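Side-chain contacts in bifunctional cytochrome P450/NADPH--P450 reductase (Deinococcus aerius, PDB 7F3H), which probably catalyses NADPH-dependent hydroxylation of organic substrates at a thiolate-ligated haem, using its own fused reductase as electron source: residues F111-M116 / A411-K416; M123-Q128 / I156-F161. All blocks are in the same frame, centred on the assembly; numbering follows the deposited sequence.

Contact 1. Residues F111-M116 / A411-K416; sequences FSQRAM and ALTEAK. With HEM (protoporphyrin IX containing Fe), chain E.
Two first torsions set this contact: Met116 turns CG away from its carbonyl carbon (chi1 -73°), and Thr413 does the same with OG1 (chi1 -52°). The pair joins the start of helix 113-137 to helix 408-425, the D and L helices of the cytochrome P450 four-helix core. The first torsion of Met116 puts its CG 3.8 Å from Thr413 OG1; the bend at chi2 (-66°) folds Met116 SD back to the same oxygen, also 3.8 Å from Thr413 OG1. The two side chains meet at a slant, and the evidence favours packing: Thr413 OG1 already donates to Gln409 O one helical turn earlier, so the thioether borders a hydroxyl that has its acceptor. Gln113 also approaches, though loosely, its NE2 4.2 Å from Thr413 OG1, but that amide is hydrogen-bonded to Tyr309 OH. A hydrogen bond from Gln409 NE2 to Phe111 O ties helix 408-425 to the chain leading into helix 113-137. Both segments also flank the haem. The Phe111 ring comes obliquely to the methyl CMB, whereas on the other segment Ala411 CB sits 3.7 Å from haem CMC and 3.7 Å from the meso carbon CHC.

Contact 2. Residues M123-Q128 / I156-F161; sequences MLEVAQ and ISLSGF
Glu125 and Val126, neighbours on helix 113-137, receive one methyl of Leu158 from helix 144-161, and the glutamate can be followed atom by atom against it. Glu125 CB is 4.3 Å from Leu158 CD2, already within van der Waals range. Glu125 CG is 4.5 Å from Leu158 CD2. The extended chain (chi1 179°, chi2 -174°) carries the carboxylate past the leucine tip, crossing the leucine at about a right angle. The carboxylate then closes in: CD, OE1 and OE2 of Glu125 each lie 3.8 Å from Leu158 CD2. Three equal distances mean that the methyl stands over the face of the carboxylate and not at either oxygen's end, and no hydrogen bond is involved.

Glu125 OE1 forms a salt bridge with Arg164 NH2, which would be expected to stabilise the ionised form. Leu158 also touches Arg164. On the buried side Val126 CG2 is 4.2 Å from Leu158 CD2, the two branched side chains running antiparallel past one another. Leu158 reaches both partners in two steps: CG lies anti to the backbone N (chi1 -170°), and CD2 in turn lies anti to CA, which extends that methyl toward helix 113-137. Beside this apolar pair, Ser159 OG is hydrogen-bonded to Gln122 OE1, a polar link between the same helices. Two residues before Leu158, Ile156 touches the haem and Phe264 of helix 254-285. Such side-by-side packing of the D and E helices, with helices 254-285 and 408-425 completing the group, is the four-helix bundle at the core of the cytochrome P450 fold.

Both contacts use helix 113-137: contact 1 takes its first turn to helix 408-425, and contact 2 a later part to helix 144-161, with centres about 12 Å apart. They meet physically, Met123 SD lying 3.6 Å from Thr413 CG2; the threonine methyl thus packs on a residue that lies in 123-128 but not at its interface with 156-161. Each is mainly buried with a partly exposed polar residue at its margin. Contact 1 sets a thioether against a hydroxyl; contact 2, farther from the chain centre, sets a leucine methyl against valine and a salt-bridged carboxylate. Each also has a residue at the haem, Ala411 and Ile156 respectively. Neither has a hydrogen bond directly between its segments.

Contact 1. Residues F111-M116 / A411-K416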
# COMPACT_ATOMS: atom_id res chain seq x y z
N PHE A 111 2.03 -15.52 -5.68
CA PHE A 111 1.80 -14.56 -4.60
C PHE A 111 0.99 -15.16 -3.45
O PHE A 111 0.57 -14.43 -2.53
CB PHE A 111 1.07 -13.32 -5.13
CG PHE A 111 1.97 -12.36 -5.86
CD1 PHE A 111 1.83 -12.18 -7.23
CD2 PHE A 111 2.88 -11.58 -5.17
CE1 PHE A 111 2.64 -11.29 -7.92
CE2 PHE A 111 3.71 -10.67 -5.85
CZ PHE A 111 3.58 -10.51 -7.22
N SER A 112 0.72 -16.46 -3.50
CA SER A 112 -0.02 -17.14 -2.45
C SER A 112 0.87 -17.34 -1.25
O SER A 112 2.10 -17.26 -1.34
CB SER A 112 -0.50 -18.50 -2.93
OG SER A 112 0.60 -19.35 -3.24
N GLN A 113 0.23 -17.64 -0.12
CA GLN A 113 0.98 -17.94 1.10
C GLN A 113 2.00 -19.06 0.88
O GLN A 113 3.16 -18.92 1.30
CB GLN A 113 0.02 -18.26 2.24
CG GLN A 113 0.65 -18.17 3.62
CD GLN A 113 1.27 -16.81 3.93
OE1 GLN A 113 0.63 -15.76 3.80
NE2 GLN A 113 2.53 -16.83 4.33
N ARG A 114 1.61 -20.20 0.27
CA ARG A 114 2.61 -21.27 0.18
C ARG A 114 3.82 -20.85 -0.68
O ARG A 114 4.88 -21.47 -0.61
CB ARG A 114 2.05 -22.67 -0.20
CG ARG A 114 1.67 -22.85 -1.59
CD ARG A 114 0.33 -22.33 -1.75
NE ARG A 114 -0.34 -22.58 -3.04
CZ ARG A 114 -1.54 -22.09 -3.36
NH1 ARG A 114 -2.07 -22.38 -4.55
NH2 ARG A 114 -2.29 -21.50 -2.43
N ALA A 115 3.67 -19.79 -1.50
CA ALA A 115 4.82 -19.31 -2.28
C ALA A 115 5.79 -18.45 -1.47
O ALA A 115 6.94 -18.24 -1.91
CB ALA A 115 4.32 -18.52 -3.50
N MET A 116 5.40 -17.99 -0.28
CA MET A 116 6.17 -16.96 0.41
C MET A 116 7.50 -17.50 0.91
O MET A 116 8.50 -16.76 0.92
CB MET A 116 5.32 -16.41 1.56
CG MET A 116 4.19 -15.50 1.05
SD MET A 116 4.71 -13.96 0.26
CE MET A 116 4.08 -14.10 -1.42
N ALA A 411 3.48 -8.45 1.17
CA ALA A 411 3.59 -7.28 2.02
C ALA A 411 3.63 -7.68 3.49
O ALA A 411 4.60 -7.35 4.20
CB ALA A 411 2.41 -6.34 1.77
N LEU A 412 2.62 -8.46 3.92
CA LEU A 412 2.49 -8.82 5.33
C LEU A 412 3.67 -9.66 5.78
O LEU A 412 4.18 -9.47 6.90
CB LEU A 412 1.16 -9.55 5.58
CG LEU A 412 -0.08 -8.64 5.48
CD1 LEU A 412 -1.36 -9.46 5.62
CD2 LEU A 412 -0.04 -7.51 6.52
N THR A 413 4.16 -10.56 4.94
CA THR A 413 5.35 -11.31 5.31
C THR A 413 6.53 -10.36 5.51
O THR A 413 7.30 -10.48 6.49
CB THR A 413 5.67 -12.36 4.24
OG1 THR A 413 4.49 -13.13 3.99
CG2 THR A 413 6.79 -13.29 4.66
N GLU A 414 6.69 -9.42 4.58
CA GLU A 414 7.87 -8.58 4.59
C GLU A 414 7.88 -7.80 5.91
O GLU A 414 8.89 -7.72 6.61
CB GLU A 414 7.79 -7.49 3.55
CG GLU A 414 9.14 -7.22 2.94
CD GLU A 414 9.35 -5.88 2.23
OE1 GLU A 414 8.76 -4.87 2.65
OE2 GLU A 414 9.28 -5.98 0.92
N ALA A 415 6.71 -7.23 6.25
CA ALA A 415 6.52 -6.38 7.43
C ALA A 415 6.65 -7.16 8.73
O ALA A 415 7.30 -6.69 9.68
CB ALA A 415 5.14 -5.73 7.35
N LYS A 416 6.01 -8.33 8.82
CA LYS A 416 6.22 -9.19 9.97
C LYS A 416 7.72 -9.39 10.22
O LYS A 416 8.20 -9.19 11.34
CB LYS A 416 5.52 -10.54 9.76
CG LYS A 416 4.03 -10.48 9.79
CD LYS A 416 3.46 -11.85 9.48
CE LYS A 416 2.07 -11.72 8.88
NZ LYS A 416 1.24 -12.96 8.90
CHA HEM E . -3.84 -3.77 -5.53
CHB HEM E . 0.74 -5.39 -5.67
CHC HEM E . 1.32 -4.10 -1.01
CHD HEM E . -3.15 -2.22 -0.97
C1A HEM E . -2.66 -4.32 -5.97
C2A HEM E . -2.39 -4.77 -7.32
C3A HEM E . -1.14 -5.26 -7.37
C4A HEM E . -0.54 -5.05 -6.06
CMA HEM E . -0.44 -5.86 -8.61
CAA HEM E . -3.44 -4.79 -8.44
CBA HEM E . -4.10 -6.17 -8.42
CGA HEM E . -5.12 -6.34 -9.55
O1A HEM E . -5.05 -7.42 -10.21
O2A HEM E . -5.92 -5.43 -9.91
C1B HEM E . 1.30 -5.23 -4.42
C2B HEM E . 2.63 -5.64 -4.00
C3B HEM E . 2.75 -5.33 -2.70
C4B HEM E . 1.54 -4.64 -2.28
CMB HEM E . 3.63 -6.39 -4.90
CAB HEM E . 3.96 -5.46 -1.74
CBB HEM E . 5.18 -5.84 -2.10
C1C HEM E . 0.16 -3.46 -0.58
C2C HEM E . -0.12 -2.95 0.77
C3C HEM E . -1.36 -2.43 0.71
C4C HEM E . -1.90 -2.63 -0.60
CMC HEM E . 0.86 -2.99 1.98
CAC HEM E . -2.23 -1.77 1.77
CBC HEM E . -1.83 -1.62 3.02
C1D HEM E . -3.73 -2.47 -2.20
C2D HEM E . -5.05 -2.03 -2.63
C3D HEM E . -5.22 -2.47 -3.88
C4D HEM E . -4.03 -3.18 -4.30
CMD HEM E . -6.09 -1.23 -1.80
CAD HEM E . -6.47 -2.23 -4.71
CBD HEM E . -6.20 -0.91 -5.37
CGD HEM E . -7.39 -0.43 -6.12
O1D HEM E . -7.16 0.45 -6.99
O2D HEM E . -8.55 -0.91 -5.88
NA HEM E . -1.50 -4.48 -5.24
NB HEM E . 0.66 -4.63 -3.35
NC HEM E . -0.94 -3.23 -1.39
ND HEM E . -3.14 -3.16 -3.24
FE HEM E . -1.32 -3.96 -3.27

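Contact 2. Residues M123-Q128 / I156-F161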
# COMPACT_ATOMS: atom_id res chain seq x y z
N MET A 123 13.76 -11.57 1.30
CA MET A 123 13.30 -10.60 2.29
C MET A 123 14.31 -10.48 3.42
O MET A 123 14.69 -9.38 3.84
CB MET A 123 11.92 -11.00 2.82
CG MET A 123 10.85 -11.20 1.75
SD MET A 123 9.37 -11.89 2.55
CE MET A 123 8.05 -11.33 1.48
N LEU A 124 14.78 -11.63 3.92
CA LEU A 124 15.72 -11.59 5.03
C LEU A 124 16.99 -10.87 4.63
O LEU A 124 17.52 -10.05 5.40
CB LEU A 124 16.00 -13.01 5.53
CG LEU A 124 16.99 -13.26 6.68
CD1 LEU A 124 16.48 -12.79 8.07
CD2 LEU A 124 17.30 -14.75 6.69
N GLU A 125 17.46 -11.09 3.40
CA GLU A 125 18.70 -10.44 3.01
C GLU A 125 18.56 -8.94 3.16
O GLU A 125 19.45 -8.27 3.69
CB GLU A 125 19.08 -10.82 1.58
CG GLU A 125 20.40 -10.15 1.09
CD GLU A 125 20.66 -10.43 -0.39
OE1 GLU A 125 20.51 -11.60 -0.83
OE2 GLU A 125 20.98 -9.47 -1.13
N VAL A 126 17.42 -8.41 2.71
CA VAL A 126 17.25 -6.97 2.77
C VAL A 126 17.04 -6.53 4.22
O VAL A 126 17.68 -5.57 4.69
CB VAL A 126 16.11 -6.52 1.84
CG1 VAL A 126 15.95 -5.04 1.93
CG2 VAL A 126 16.41 -6.91 0.38
N ALA A 127 16.21 -7.26 4.98
CA ALA A 127 15.90 -6.86 6.35
C ALA A 127 17.18 -6.76 7.18
O ALA A 127 17.40 -5.75 7.89
CB ALA A 127 14.89 -7.84 6.96
N GLN A 128 18.07 -7.74 7.03
CA GLN A 128 19.35 -7.73 7.75
C GLN A 128 20.16 -6.48 7.39
O GLN A 128 20.75 -5.84 8.28
CB GLN A 128 20.13 -9.02 7.44
CG GLN A 128 19.55 -10.25 8.17
CD GLN A 128 20.21 -11.56 7.78
OE1 GLN A 128 20.60 -11.76 6.62
NE2 GLN A 128 20.32 -12.47 8.73
N ILE A 156 11.27 -5.74 -2.93
CA ILE A 156 10.45 -6.05 -4.08
C ILE A 156 11.33 -6.16 -5.33
O ILE A 156 11.06 -7.00 -6.19
CB ILE A 156 9.28 -5.04 -4.21
CG1 ILE A 156 8.17 -5.64 -5.05
CG2 ILE A 156 9.70 -3.79 -4.88
CD1 ILE A 156 7.69 -7.01 -4.56
N SER A 157 12.43 -5.40 -5.43
CA SER A 157 13.34 -5.47 -6.59
C SER A 157 14.09 -6.80 -6.65
O SER A 157 14.26 -7.38 -7.73
CB SER A 157 14.35 -4.32 -6.56
OG SER A 157 13.71 -3.05 -6.66
N LEU A 158 14.57 -7.28 -5.50
CA LEU A 158 15.27 -8.56 -5.43
C LEU A 158 14.32 -9.72 -5.72
O LEU A 158 14.65 -10.62 -6.51
CB LEU A 158 15.89 -8.73 -4.05
CG LEU A 158 16.87 -9.89 -3.80
CD1 LEU A 158 18.00 -9.94 -4.88
CD2 LEU A 158 17.42 -9.94 -2.34
N SER A 159 13.13 -9.72 -5.11
CA SER A 159 12.20 -10.81 -5.36
C SER A 159 11.57 -10.69 -6.73
O SER A 159 11.17 -11.70 -7.32
CB SER A 159 11.09 -10.85 -4.32
OG SER A 159 11.56 -11.40 -3.12
N GLY A 160 11.47 -9.47 -7.25
CA GLY A 160 10.78 -9.26 -8.49
C GLY A 160 11.63 -9.61 -9.68
O GLY A 160 11.18 -10.39 -10.54
N PHE A 161 12.84 -9.06 -9.77
CA PHE A 161 13.66 -9.33 -10.95
C PHE A 161 15.12 -9.49 -10.59
O PHE A 161 15.99 -9.15 -11.39
CB PHE A 161 13.47 -8.24 -12.04
CG PHE A 161 13.79 -6.80 -11.61
CD1 PHE A 161 12.93 -6.09 -10.76
CD2 PHE A 161 14.88 -6.10 -12.17
CE1 PHE A 161 13.19 -4.75 -10.40
CE2 PHE A 161 15.14 -4.76 -11.82
CZ PHE A 161 14.30 -4.09 -10.93